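Local coordinates for putative sugar ABC transporter, substrate-binding protein (Clostridium phytofermentans, PDB 4WZZ) that binds L-rhamnose in the cleft between its two domains and probably delivers the sugar to an ABC transporter for uptake, at residues T56-K62 against V112-A118; R151-N156 against D346-I352; S178-L184 against I241-P247. All blocks are in the same frame, centred on the assembly; numbering follows the deposited sequence.

Contact 1. Residues T56-K62 against V112-A118; sequences TYAIIVK and VDCIAIA. With RAM (alpha-L-rhamnopyranose), chain B.
Val112 sets its CG1 methyl against CG2 of Thr56, 3.8 Å away, where two neighbouring parallel strands begin. These strands, 56-60 and 114-117, belong to the first domain of a periplasmic-binding-protein fold. A helix, strand and second helix lie between them in sequence. Asp113 closes a ring with Thr56. Its backbone N donates to Thr56 O, and its carboxylate turns back so that OD2 accepts from Thr56 N at 2.8 Å through the anti lone pair. CG of Asp113 lies beside its own backbone N (chi1 -60°), which brings the carboxylate round to the N-H of Thr56. The N of Cys114 adds only a weak bond to the same Thr56 O.

Cys114 also starts the regular parallel pairing, with its O taking the N-H of Ala58. Its CB packs 3.5 Å from CD2 of Tyr57, and its SG makes an oblique sulfur-aromatic contact with that ring. Helix 299-315 covers this face, while the Tyr57 hydroxyl bonds to Thr53. Ile115 faces the other way, and its CG2 meets CD1 of Ile60 at 4.0 Å. Ala116 makes both backbone bonds to strand 56-60: its N donates to Ala58 O and its O accepts from Ile60 N. Ile117 lies alongside Ile60, both side chains pointing the same way. Ala118 N ends the pairing on Ile60 O.

CG of Lys62 passes 3.7 Å from Ala118 O, and beyond CG the chain runs extended to the sugar. Asn192 also binds its ammonium group. Lys62 NZ donates to rhamnose O2 at 2.9 Å and more weakly to O3 at 3.0 Å.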
loop_
_atom_site.group_PDB
_atom_site.type_symbol
_atom_site.label_atom_id
_atom_site.label_comp_id
_atom_site.label_asym_id
_atom_site.label_seq_id
_atom_site.Cartn_x
_atom_site.Cartn_y
_atom_site.Cartn_z
ATOM N N THR A 56 3.799 -19.316 -15.349
ATOM C CA THR A 56 3.152 -19.398 -14.048
ATOM C C THR A 56 3.679 -18.288 -13.135
ATOM O O THR A 56 4.881 -18.119 -12.974
ATOM C CB THR A 56 3.400 -20.764 -13.427
ATOM O OG1 THR A 56 2.785 -21.775 -14.250
ATOM C CG2 THR A 56 2.802 -20.835 -12.014
ATOM N N TYR A 57 2.758 -17.532 -12.553
ATOM C CA TYR A 57 3.108 -16.328 -11.817
ATOM C C TYR A 57 2.570 -16.428 -10.403
ATOM O O TYR A 57 1.367 -16.607 -10.227
ATOM C CB TYR A 57 2.470 -15.112 -12.472
ATOM C CG TYR A 57 2.882 -14.891 -13.900
ATOM C CD1 TYR A 57 2.341 -15.654 -14.927
ATOM C CD2 TYR A 57 3.798 -13.905 -14.219
ATOM C CE1 TYR A 57 2.709 -15.445 -16.227
ATOM C CE2 TYR A 57 4.177 -13.683 -15.517
ATOM C CZ TYR A 57 3.633 -14.449 -16.522
ATOM O OH TYR A 57 4.042 -14.215 -17.821
ATOM N N ALA A 58 3.460 -16.335 -9.418
ATOM C CA ALA A 58 3.078 -16.307 -7.996
ATOM C C ALA A 58 2.987 -14.887 -7.485
ATOM O O ALA A 58 3.948 -14.115 -7.604
ATOM C CB ALA A 58 4.109 -17.035 -7.166
ATOM N N ILE A 59 1.851 -14.529 -6.882
ATOM C CA ILE A 59 1.784 -13.268 -6.167
ATOM C C ILE A 59 1.701 -13.584 -4.692
ATOM O O ILE A 59 0.896 -14.405 -4.262
ATOM C CB ILE A 59 0.601 -12.365 -6.606
ATOM C CG1 ILE A 59 0.637 -11.055 -5.790
ATOM C CG2 ILE A 59 -0.725 -13.124 -6.511
ATOM C CD1 ILE A 59 -0.256 -9.963 -6.327
ATOM N N ILE A 60 2.584 -12.945 -3.936
ATOM C CA ILE A 60 2.659 -13.121 -2.503
ATOM C C ILE A 60 2.326 -11.786 -1.883
ATOM O O ILE A 60 3.110 -10.841 -1.973
ATOM C CB ILE A 60 4.061 -13.565 -2.064
ATOM C CG1 ILE A 60 4.399 -14.904 -2.720
ATOM C CG2 ILE A 60 4.091 -13.711 -0.559
ATOM C CD1 ILE A 60 5.865 -15.337 -2.544
ATOM N N VAL A 61 1.126 -11.669 -1.337
ATOM C CA VAL A 61 0.719 -10.402 -0.753
ATOM C C VAL A 61 1.307 -10.287 0.662
ATOM O O VAL A 61 1.987 -11.184 1.114
ATOM C CB VAL A 61 -0.820 -10.260 -0.733
ATOM C CG1 VAL A 61 -1.368 -10.283 -2.135
ATOM C CG2 VAL A 61 -1.460 -11.360 0.084
ATOM N N LYS A 62 1.055 -9.184 1.359
ATOM C CA LYS A 62 1.619 -9.025 2.694
ATOM C C LYS A 62 1.046 -10.055 3.669
ATOM O O LYS A 62 1.757 -10.629 4.478
ATOM C CB LYS A 62 1.295 -7.644 3.258
ATOM C CG LYS A 62 2.125 -6.483 2.802
ATOM C CD LYS A 62 1.848 -5.292 3.762
ATOM C CE LYS A 62 2.676 -4.100 3.434
ATOM N NZ LYS A 62 2.321 -2.963 4.325
ATOM N N VAL A 112 7.591 -21.949 -10.227
ATOM C CA VAL A 112 6.968 -20.824 -10.918
ATOM C C VAL A 112 7.997 -20.052 -11.738
ATOM O O VAL A 112 9.190 -20.167 -11.509
ATOM C CB VAL A 112 6.282 -19.854 -9.943
ATOM C CG1 VAL A 112 5.269 -20.603 -9.069
ATOM C CG2 VAL A 112 7.310 -19.084 -9.080
ATOM N N ASP A 113 7.506 -19.258 -12.680
ATOM C CA ASP A 113 8.355 -18.483 -13.578
ATOM C C ASP A 113 8.601 -17.065 -13.074
ATOM O O ASP A 113 9.604 -16.425 -13.437
ATOM C CB ASP A 113 7.706 -18.444 -14.968
ATOM C CG ASP A 113 7.519 -19.829 -15.557
ATOM O OD1 ASP A 113 8.549 -20.460 -15.879
ATOM O OD2 ASP A 113 6.366 -20.286 -15.719
ATOM N N CYS A 114 7.683 -16.572 -12.247
ATOM C CA CYS A 114 7.730 -15.193 -11.787
ATOM C C CYS A 114 7.129 -15.112 -10.397
ATOM O O CYS A 114 6.174 -15.822 -10.091
ATOM C CB CYS A 114 6.954 -14.318 -12.762
ATOM S SG CYS A 114 6.905 -12.575 -12.328
ATOM N N ILE A 115 7.736 -14.289 -9.552
ATOM C CA ILE A 115 7.195 -13.964 -8.233
ATOM C C ILE A 115 6.983 -12.457 -8.152
ATOM O O ILE A 115 7.883 -11.678 -8.465
ATOM C CB ILE A 115 8.156 -14.425 -7.109
ATOM C CG1 ILE A 115 8.184 -15.948 -7.047
ATOM C CG2 ILE A 115 7.752 -13.841 -5.736
ATOM C CD1 ILE A 115 9.191 -16.484 -6.075
ATOM N N ALA A 116 5.777 -12.056 -7.755
ATOM C CA ALA A 116 5.470 -10.660 -7.490
ATOM C C ALA A 116 5.194 -10.578 -6.005
ATOM O O ALA A 116 4.321 -11.275 -5.512
ATOM C CB ALA A 116 4.237 -10.218 -8.285
ATOM N N ILE A 117 5.938 -9.740 -5.292
ATOM C CA ILE A 117 5.834 -9.729 -3.845
ATOM C C ILE A 117 5.662 -8.335 -3.232
ATOM O O ILE A 117 6.307 -7.376 -3.636
ATOM C CB ILE A 117 7.016 -10.461 -3.225
ATOM C CG1 ILE A 117 6.851 -10.548 -1.707
ATOM C CG2 ILE A 117 8.348 -9.824 -3.641
ATOM C CD1 ILE A 117 7.596 -11.720 -1.084
ATOM N N ALA A 118 4.754 -8.265 -2.258
ATOM C CA ALA A 118 4.525 -7.074 -1.448
ATOM C C ALA A 118 5.211 -7.311 -0.116
ATOM O O ALA A 118 4.726 -8.084 0.721
ATOM C CB ALA A 118 3.045 -6.843 -1.244
HETATM C C1 RAM B . -2.754 -2.107 3.917
HETATM C C2 RAM B . -1.423 -2.731 3.515
HETATM C C3 RAM B . -0.937 -2.240 2.150
HETATM C C4 RAM B . -1.026 -0.721 2.049
HETATM C C5 RAM B . -2.420 -0.240 2.448
HETATM C C6 RAM B . -2.511 1.277 2.458
HETATM O O1 RAM B . -3.756 -2.642 3.124
HETATM O O2 RAM B . -0.523 -2.393 4.525
HETATM O O3 RAM B . 0.392 -2.727 1.982
HETATM O O4 RAM B . -0.725 -0.313 0.727
HETATM O O5 RAM B . -2.762 -0.703 3.727
#

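Contact 2. Residues R151-N156 against D346-I352; sequences RKVFVN and DGGTEII
Arg151 and Asp346 form an end-on, two-pronged salt bridge. NH1 meets OD2 at 2.8 Å and NH2 meets OD1 at 3.0 Å, with the guanidinium and carboxylate planes 40° apart. OD1 also accepts from Gly348 N in an Asx turn, which fixes the carboxylate. Arg151 NH2 donates as well to Thr349 O, arriving above the carbonyl plane, and Phe154 N reaches the same oxygen from the opposite face. CB of Phe154 lies 3.3 Å above the guanidinium plane, offset toward its rim.

A water accepts from Thr349 N at 2.9 Å and, weakly, from Arg151 NE.

The backbone bonds continue from Ile351 N to Phe154 O and from Asn156 N to Ile351 O. They add a strand from the C-terminal part of the chain, 349-352, parallel to strand 154-156 in the sheet of the first domain.

In the one amide-to-carboxylate bond, Asn156 ND2 donates to Glu350 OE1 at 2.9 Å, on the syn side but 30° out of the carboxylate plane. The same OE1 lies at the edge of the Phe154 ring.

On the apolar face, Leu305 of helix 299-315 packs on Val155 and Ile351. CG2 of Val153 meets CD1 of Ile351 at 3.9 Å.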
loop_
_atom_site.group_PDB
_atom_site.type_symbol
_atom_site.label_atom_id
_atom_site.label_comp_id
_atom_site.label_asym_id
_atom_site.label_seq_id
_atom_site.Cartn_x
_atom_site.Cartn_y
_atom_site.Cartn_z
ATOM N N ARG A 151 14.962 -7.511 -6.471
ATOM C CA ARG A 151 13.895 -7.356 -7.462
ATOM C C ARG A 151 14.424 -6.821 -8.786
ATOM O O ARG A 151 15.523 -6.274 -8.846
ATOM C CB ARG A 151 12.844 -6.364 -6.939
ATOM C CG ARG A 151 13.321 -4.920 -7.017
ATOM C CD ARG A 151 12.325 -3.952 -6.449
ATOM N NE ARG A 151 12.612 -2.565 -6.846
ATOM C CZ ARG A 151 12.961 -1.582 -6.014
ATOM N NH1 ARG A 151 13.138 -1.792 -4.714
ATOM N NH2 ARG A 151 13.147 -0.361 -6.492
ATOM N N LYS A 152 13.640 -6.970 -9.847
ATOM C CA LYS A 152 13.984 -6.343 -11.115
ATOM C C LYS A 152 13.292 -4.983 -11.232
ATOM O O LYS A 152 13.796 -4.091 -11.917
ATOM C CB LYS A 152 13.643 -7.265 -12.291
ATOM C CG LYS A 152 14.600 -8.426 -12.399
ATOM C CD LYS A 152 14.292 -9.268 -13.613
ATOM C CE LYS A 152 15.465 -10.124 -14.016
ATOM N NZ LYS A 152 15.024 -11.202 -14.948
ATOM N N VAL A 153 12.166 -4.811 -10.537
ATOM C CA VAL A 153 11.432 -3.553 -10.573
ATOM C C VAL A 153 10.382 -3.536 -9.463
ATOM O O VAL A 153 9.953 -4.592 -9.019
ATOM C CB VAL A 153 10.747 -3.334 -11.935
ATOM C CG1 VAL A 153 9.618 -4.359 -12.167
ATOM C CG2 VAL A 153 10.264 -1.884 -12.075
ATOM N N PHE A 154 10.005 -2.336 -9.025
ATOM C CA PHE A 154 8.933 -2.148 -8.030
ATOM C C PHE A 154 7.753 -1.460 -8.683
ATOM O O PHE A 154 7.916 -0.493 -9.435
ATOM C CB PHE A 154 9.431 -1.297 -6.858
ATOM C CG PHE A 154 8.381 -1.032 -5.804
ATOM C CD1 PHE A 154 7.747 -2.084 -5.183
ATOM C CD2 PHE A 154 8.049 0.270 -5.424
ATOM C CE1 PHE A 154 6.790 -1.881 -4.221
ATOM C CE2 PHE A 154 7.083 0.474 -4.459
ATOM C CZ PHE A 154 6.455 -0.611 -3.859
ATOM N N VAL A 155 6.559 -1.967 -8.420
ATOM C CA VAL A 155 5.347 -1.353 -8.941
ATOM C C VAL A 155 4.709 -0.628 -7.783
ATOM O O VAL A 155 4.206 -1.253 -6.845
ATOM C CB VAL A 155 4.378 -2.366 -9.565
ATOM C CG1 VAL A 155 3.163 -1.647 -10.128
ATOM C CG2 VAL A 155 5.077 -3.138 -10.663
ATOM N N ASN A 156 4.751 0.703 -7.857
ATOM C CA ASN A 156 4.334 1.591 -6.753
ATOM C C ASN A 156 2.973 2.198 -7.071
ATOM O O ASN A 156 2.745 2.698 -8.187
ATOM C CB ASN A 156 5.376 2.717 -6.594
ATOM C CG ASN A 156 5.392 3.331 -5.209
ATOM O OD1 ASN A 156 4.474 3.140 -4.413
ATOM N ND2 ASN A 156 6.450 4.104 -4.915
ATOM N N ASP A 346 15.147 4.291 -3.451
ATOM C CA ASP A 346 15.887 3.220 -2.785
ATOM C C ASP A 346 17.027 2.646 -3.630
ATOM O O ASP A 346 17.643 1.661 -3.228
ATOM C CB ASP A 346 14.973 2.071 -2.314
ATOM C CG ASP A 346 14.281 1.342 -3.452
ATOM O OD1 ASP A 346 14.661 1.519 -4.628
ATOM O OD2 ASP A 346 13.342 0.557 -3.136
ATOM N N GLY A 347 17.302 3.237 -4.789
ATOM C CA GLY A 347 18.419 2.802 -5.617
ATOM C C GLY A 347 18.031 1.790 -6.673
ATOM O O GLY A 347 18.828 1.433 -7.545
ATOM N N GLY A 348 16.795 1.311 -6.591
ATOM C CA GLY A 348 16.274 0.424 -7.597
ATOM C C GLY A 348 15.543 1.205 -8.666
ATOM O O GLY A 348 15.860 2.367 -8.958
ATOM N N THR A 349 14.571 0.540 -9.277
ATOM C CA THR A 349 13.738 1.159 -10.278
ATOM C C THR A 349 12.302 0.903 -9.873
ATOM O O THR A 349 12.025 -0.002 -9.088
ATOM C CB THR A 349 13.962 0.573 -11.670
ATOM O OG1 THR A 349 13.655 -0.827 -11.672
ATOM C CG2 THR A 349 15.414 0.772 -12.119
ATOM N N GLU A 350 11.401 1.691 -10.441
ATOM C CA GLU A 350 9.999 1.557 -10.136
ATOM C C GLU A 350 9.137 2.045 -11.301
ATOM O O GLU A 350 9.586 2.771 -12.199
ATOM C CB GLU A 350 9.671 2.301 -8.838
ATOM C CG GLU A 350 9.607 3.803 -8.988
ATOM C CD GLU A 350 9.335 4.532 -7.675
ATOM O OE1 GLU A 350 8.761 3.942 -6.723
ATOM O OE2 GLU A 350 9.720 5.714 -7.603
ATOM N N ILE A 351 7.908 1.557 -11.294
ATOM C CA ILE A 351 6.843 1.991 -12.176
ATOM C C ILE A 351 5.772 2.549 -11.251
ATOM O O ILE A 351 5.369 1.866 -10.318
ATOM C CB ILE A 351 6.273 0.778 -12.938
ATOM C CG1 ILE A 351 7.349 0.184 -13.862
ATOM C CG2 ILE A 351 5.043 1.155 -13.745
ATOM C CD1 ILE A 351 7.083 -1.257 -14.224
ATOM N N ILE A 352 5.295 3.759 -11.521
ATOM C CA ILE A 352 4.321 4.399 -10.658
ATOM C C ILE A 352 2.946 4.326 -11.311
ATOM O O ILE A 352 2.744 4.867 -12.399
ATOM C CB ILE A 352 4.692 5.861 -10.357
ATOM C CG1 ILE A 352 6.030 5.928 -9.606
ATOM C CG2 ILE A 352 3.581 6.511 -9.536
ATOM C CD1 ILE A 352 6.534 7.333 -9.332
HETATM O O HOH W 1 14.164 -2.281 -9.338
#

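Contact 3. Residues S178-L184 against I241-P247; sequences SGDWAVL and IKVICAP
Ile241 reaches across to strand 179-185 and presses its CD1 methyl to within 3.6 Å of Ala182 CB. Its CG1, anti to the backbone N (chi1 -172°), swings the chain end toward the other strand. Ile234 of helix 224-237 covers both residues. The opposite face is also buried and filled. Trp181 stands its indole up from the sheet, and its CZ3 lies 4.0 Å from Cys245 CB. Met168 and Ile171 of helix 160-174 pack on the indole. Farther along, CG1 of Val183 meets the ring carbon CD of Pro247 at 3.9 Å, the side chains crossing at about a right angle. Ala182 N donates to Val243 O, Ala182 O accepts from Cys245 N, and Leu184 N donates to Cys245 O.

The looser, partly exposed part is at Gly179, Asp180 and Lys242, beside the buried Ile241. Here a 2.9 Å backbone bond from Lys242 N to Asp180 O holds the strands together. The Lys242 chain bends at chi2 (-63°), and its end leads away from strand 179-185. The Asp180 carboxylate turns instead to Asn213 on the next strand.

At the other end Leu184 O is buried without a polar partner, with Pro247 CD 3.3 Å from it. Pro247 O accepts from Gln193 of the sugar pocket. Parallel strands covered by helices on both faces, their C-terminal ends beside the ligand, are typical of the alpha/beta domains of periplasmic binding proteins; this is the second.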
loop_
_atom_site.group_PDB
_atom_site.type_symbol
_atom_site.label_atom_id
_atom_site.label_comp_id
_atom_site.label_asym_id
_atom_site.label_seq_id
_atom_site.Cartn_x
_atom_site.Cartn_y
_atom_site.Cartn_z
ATOM N N SER A 178 -3.180 23.374 13.779
ATOM C CA SER A 178 -2.286 23.171 14.921
ATOM C C SER A 178 -2.749 21.983 15.735
ATOM O O SER A 178 -3.893 21.549 15.632
ATOM C CB SER A 178 -2.292 24.390 15.831
ATOM O OG SER A 178 -3.584 24.585 16.358
ATOM N N GLY A 179 -1.858 21.478 16.563
ATOM C CA GLY A 179 -2.229 20.430 17.496
ATOM C C GLY A 179 -1.436 19.158 17.357
ATOM O O GLY A 179 -0.616 19.004 16.443
ATOM N N ASP A 180 -1.723 18.231 18.265
ATOM C CA ASP A 180 -1.028 16.962 18.317
ATOM C C ASP A 180 -1.662 15.970 17.367
ATOM O O ASP A 180 -2.885 15.967 17.158
ATOM C CB ASP A 180 -1.090 16.386 19.720
ATOM C CG ASP A 180 -0.325 17.198 20.743
ATOM O OD1 ASP A 180 0.636 17.920 20.403
ATOM O OD2 ASP A 180 -0.699 17.090 21.917
ATOM N N TRP A 181 -0.832 15.126 16.761
ATOM C CA TRP A 181 -1.339 14.066 15.923
ATOM C C TRP A 181 -0.431 12.854 16.078
ATOM O O TRP A 181 0.667 12.940 16.636
ATOM C CB TRP A 181 -1.469 14.514 14.467
ATOM C CG TRP A 181 -0.172 14.858 13.783
ATOM C CD1 TRP A 181 0.578 15.984 13.955
ATOM C CD2 TRP A 181 0.512 14.059 12.822
ATOM N NE1 TRP A 181 1.686 15.936 13.139
ATOM C CE2 TRP A 181 1.657 14.772 12.424
ATOM C CE3 TRP A 181 0.247 12.822 12.234
ATOM C CZ2 TRP A 181 2.564 14.262 11.491
ATOM C CZ3 TRP A 181 1.118 12.339 11.291
ATOM C CH2 TRP A 181 2.274 13.055 10.934
ATOM N N ALA A 182 -0.932 11.706 15.648
ATOM C CA ALA A 182 -0.198 10.460 15.766
ATOM C C ALA A 182 -0.366 9.619 14.509
ATOM O O ALA A 182 -1.337 9.765 13.779
ATOM C CB ALA A 182 -0.672 9.665 16.987
ATOM N N VAL A 183 0.612 8.751 14.262
ATOM C CA VAL A 183 0.507 7.774 13.190
ATOM C C VAL A 183 0.162 6.408 13.760
ATOM O O VAL A 183 0.799 5.934 14.707
ATOM C CB VAL A 183 1.828 7.622 12.443
ATOM C CG1 VAL A 183 1.747 6.465 11.454
ATOM C CG2 VAL A 183 2.203 8.965 11.769
ATOM N N LEU A 184 -0.850 5.782 13.175
ATOM C CA LEU A 184 -1.144 4.378 13.427
ATOM C C LEU A 184 -0.745 3.658 12.155
ATOM O O LEU A 184 -1.430 3.748 11.125
ATOM C CB LEU A 184 -2.636 4.157 13.697
ATOM C CG LEU A 184 -3.074 2.699 13.805
ATOM C CD1 LEU A 184 -2.391 2.035 14.984
ATOM C CD2 LEU A 184 -4.607 2.597 13.945
ATOM N N ILE A 241 -5.266 14.664 21.563
ATOM C CA ILE A 241 -4.895 14.481 20.166
ATOM C C ILE A 241 -5.987 15.003 19.231
ATOM O O ILE A 241 -7.191 14.848 19.495
ATOM C CB ILE A 241 -4.587 12.987 19.889
ATOM C CG1 ILE A 241 -4.004 12.818 18.497
ATOM C CG2 ILE A 241 -5.827 12.122 20.026
ATOM C CD1 ILE A 241 -3.478 11.431 18.269
ATOM N N LYS A 242 -5.579 15.646 18.146
ATOM C CA LYS A 242 -6.536 16.215 17.210
ATOM C C LYS A 242 -6.795 15.307 16.014
ATOM O O LYS A 242 -7.905 15.286 15.490
ATOM C CB LYS A 242 -6.036 17.574 16.723
ATOM C CG LYS A 242 -5.957 18.613 17.827
ATOM C CD LYS A 242 -7.328 18.895 18.403
ATOM C CE LYS A 242 -7.243 19.497 19.819
ATOM N NZ LYS A 242 -8.587 19.852 20.382
ATOM N N VAL A 243 -5.760 14.604 15.546
ATOM C CA VAL A 243 -5.858 13.787 14.349
ATOM C C VAL A 243 -5.036 12.515 14.518
ATOM O O VAL A 243 -3.882 12.558 14.984
ATOM C CB VAL A 243 -5.330 14.523 13.097
ATOM C CG1 VAL A 243 -5.547 13.678 11.854
ATOM C CG2 VAL A 243 -5.985 15.884 12.945
ATOM N N ILE A 244 -5.637 11.399 14.116
ATOM C CA ILE A 244 -4.925 10.141 13.908
ATOM C C ILE A 244 -4.776 9.948 12.398
ATOM O O ILE A 244 -5.740 10.050 11.654
ATOM C CB ILE A 244 -5.651 8.945 14.543
ATOM C CG1 ILE A 244 -5.681 9.091 16.078
ATOM C CG2 ILE A 244 -4.966 7.634 14.180
ATOM C CD1 ILE A 244 -6.613 8.078 16.764
ATOM N N CYS A 245 -3.545 9.722 11.966
ATOM C CA CYS A 245 -3.249 9.431 10.577
ATOM C C CYS A 245 -2.888 7.965 10.505
ATOM O O CYS A 245 -1.911 7.525 11.110
ATOM C CB CYS A 245 -2.101 10.302 10.071
ATOM S SG CYS A 245 -1.703 9.868 8.357
ATOM N N ALA A 246 -3.705 7.190 9.791
ATOM C CA ALA A 246 -3.542 5.739 9.695
ATOM C C ALA A 246 -3.268 5.324 8.232
ATOM O O ALA A 246 -4.207 5.060 7.442
ATOM C CB ALA A 246 -4.822 5.034 10.224
ATOM N N PRO A 247 -1.980 5.267 7.836
ATOM C CA PRO A 247 -1.666 4.939 6.429
ATOM C C PRO A 247 -1.659 3.430 6.182
ATOM O O PRO A 247 -0.669 2.840 5.721
ATOM C CB PRO A 247 -0.270 5.531 6.247
ATOM C CG PRO A 247 0.343 5.347 7.621
ATOM C CD PRO A 247 -0.782 5.720 8.559
#

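How the contacts relate
Contacts 1 and 2 share the mixed sheet of the first domain, their centres about 15 Å apart. Strand 138-142 lies between strands 114-117 and 154-156, and helix 299-315 packs on both contacts. Contact 3 belongs to the separate four-stranded parallel sheet of the second domain, about 35 Å from contact 1 and 30 Å from contact 2, centre to centre. Contact 1 comes first along the chain. Contact 2 then pairs residues 190 apart, and contact 3 falls within that interval. The chain therefore builds the second domain before returning to the first. Rhamnose lies between the two sheets, and residues of both domains hold it.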